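Local coordinates for cell surface protein (Faecalibacterium prausnitzii A2-165, PDB 4GT6), which is of unknown function but, as the N-terminal leucine-rich-repeat part of a longer extracellular protein, probably binds other proteins, at residues Ile17-Asn22 with Pro50-Gly55. Sequence-based numbering, arbitrary orientation.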
loop_
_atom_site.group_PDB
_atom_site.type_symbol
_atom_site.label_atom_id
_atom_site.label_comp_id
_atom_site.label_asym_id
_atom_site.label_seq_id
_atom_site.Cartn_x
_atom_site.Cartn_y
_atom_site.Cartn_z
ATOM N N ILE A 17 -3.017 26.027 22.907
ATOM C CA ILE A 17 -3.864 27.110 22.397
ATOM C C ILE A 17 -5.302 26.825 22.878
ATOM O O ILE A 17 -5.620 25.684 23.247
ATOM C CB ILE A 17 -3.766 27.296 20.862
ATOM C CG1 ILE A 17 -4.255 26.037 20.094
ATOM C CG2 ILE A 17 -2.339 27.732 20.456
ATOM C CD1 ILE A 17 -4.517 26.216 18.585
ATOM N N LEU A 18 -6.151 27.855 22.861
ATOM C CA LEU A 18 -7.540 27.737 23.297
ATOM C C LEU A 18 -8.447 27.597 22.101
ATOM O O LEU A 18 -8.314 28.329 21.116
ATOM C CB LEU A 18 -7.930 28.951 24.175
ATOM C CG LEU A 18 -6.969 29.258 25.345
ATOM C CD1 LEU A 18 -7.367 30.551 26.075
ATOM C CD2 LEU A 18 -6.874 28.086 26.335
ATOM N N ASN A 19 -9.369 26.623 22.181
ATOM C CA ASN A 19 -10.348 26.319 21.139
ATOM C C ASN A 19 -11.651 27.096 21.368
ATOM O O ASN A 19 -11.921 27.522 22.499
ATOM C CB ASN A 19 -10.609 24.822 21.127
ATOM C CG ASN A 19 -9.337 24.039 20.876
ATOM O OD1 ASN A 19 -8.460 24.477 20.135
ATOM N ND2 ASN A 19 -9.195 22.902 21.521
ATOM N N ALA A 20 -12.457 27.256 20.301
ATOM C CA ALA A 20 -13.738 27.975 20.328
ATOM C C ALA A 20 -14.764 27.336 21.298
ATOM O O ALA A 20 -15.689 28.029 21.721
ATOM C CB ALA A 20 -14.332 28.024 18.923
ATOM N N ASP A 21 -14.627 26.025 21.613
ATOM C CA ASP A 21 -15.576 25.329 22.505
ATOM C C ASP A 21 -15.042 25.257 23.950
ATOM O O ASP A 21 -15.500 24.421 24.727
ATOM C CB ASP A 21 -15.879 23.914 21.967
ATOM C CG ASP A 21 -14.699 22.962 22.005
ATOM O OD1 ASP A 21 -13.559 23.432 22.223
ATOM O OD2 ASP A 21 -14.912 21.739 21.797
ATOM N N ASN A 22 -14.078 26.127 24.307
ATOM C CA ASN A 22 -13.497 26.188 25.667
ATOM C C ASN A 22 -12.736 24.910 26.079
ATOM O O ASN A 22 -12.644 24.599 27.261
ATOM C CB ASN A 22 -14.563 26.546 26.717
ATOM C CG ASN A 22 -14.980 27.976 26.610
ATOM O OD1 ASN A 22 -14.222 28.833 26.128
ATOM N ND2 ASN A 22 -16.184 28.261 27.059
ATOM N N PRO A 50 -10.289 21.469 29.490
ATOM C CA PRO A 50 -9.983 20.063 29.135
ATOM C C PRO A 50 -9.169 20.022 27.841
ATOM O O PRO A 50 -9.383 20.856 26.952
ATOM C CB PRO A 50 -11.381 19.439 28.901
ATOM C CG PRO A 50 -12.345 20.417 29.491
ATOM C CD PRO A 50 -11.718 21.765 29.295
ATOM N N VAL A 51 -8.232 19.067 27.718
ATOM C CA VAL A 51 -7.422 18.925 26.499
ATOM C C VAL A 51 -8.170 18.018 25.508
ATOM O O VAL A 51 -8.285 16.813 25.736
ATOM C CB VAL A 51 -6.011 18.399 26.852
ATOM C CG1 VAL A 51 -5.213 18.046 25.596
ATOM C CG2 VAL A 51 -5.258 19.426 27.708
ATOM N N SER A 52 -8.657 18.595 24.402
ATOM C CA SER A 52 -9.447 17.852 23.403
ATOM C C SER A 52 -8.611 17.394 22.214
ATOM O O SER A 52 -9.070 16.551 21.431
ATOM C CB SER A 52 -10.609 18.713 22.892
ATOM O OG SER A 52 -10.081 19.855 22.236
ATOM N N LYS A 53 -7.387 17.935 22.065
ATOM C CA LYS A 53 -6.596 17.587 20.893
ATOM C C LYS A 53 -5.109 17.618 21.149
ATOM O O LYS A 53 -4.605 18.490 21.866
ATOM C CB LYS A 53 -6.943 18.571 19.729
ATOM C CG LYS A 53 -6.093 18.384 18.458
ATOM C CD LYS A 53 -6.554 19.310 17.322
ATOM C CE LYS A 53 -5.713 19.135 16.060
ATOM N NZ LYS A 53 -6.128 20.169 15.056
ATOM N N ILE A 54 -4.407 16.645 20.548
ATOM C CA ILE A 54 -2.935 16.648 20.486
ATOM C C ILE A 54 -2.632 17.322 19.165
ATOM O O ILE A 54 -2.977 16.784 18.113
ATOM C CB ILE A 54 -2.344 15.233 20.589
ATOM C CG1 ILE A 54 -2.711 14.599 21.967
ATOM C CG2 ILE A 54 -0.796 15.307 20.375
ATOM C CD1 ILE A 54 -2.522 13.093 21.991
ATOM N N GLY A 55 -2.040 18.506 19.219
ATOM C CA GLY A 55 -1.800 19.286 18.012
ATOM C C GLY A 55 -0.877 18.625 17.009
ATOM O O GLY A 55 -0.148 17.675 17.331
#
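The type I beta turn N19-N22, which joins the antiparallel strands 14-18 and 24-29 as a hairpin, meets strand 47-54 through N19 on S52 and N22 on P50. A turn can in this way touch a strand that is not its direct neighbour in the sheet. Strand 24-29 lies between strands 14-18 and 47-54, antiparallel to the first and parallel to the second, and its A24 exchanges backbone hydrogen bonds with P50 and S52. This is the N-terminal end of the curved leucine-rich-repeat chain, the centre of the contact lying about 33 Å from that of the chain. The turn is closed by N22 N donating to N19 O at 3.1 Å.

The amide of N19 and the hydroxyl of S52 approach across the contact, ND2 lying 3.3 Å from OG. CG of N19 stands anti to the carbonyl carbon (chi1 -59°), a setting that sends the amide toward strand 47-54. T23 gathers these polar ends, since its OG1 is hydrogen-bonded to N19 ND2, S52 OG and D21 OD1; ND2 also bonds T25 OG1.

On the surface side, CD of P50 packs against the backbone of N22, 3.6 Å from its O, with the asparagine side chain directed elsewhere.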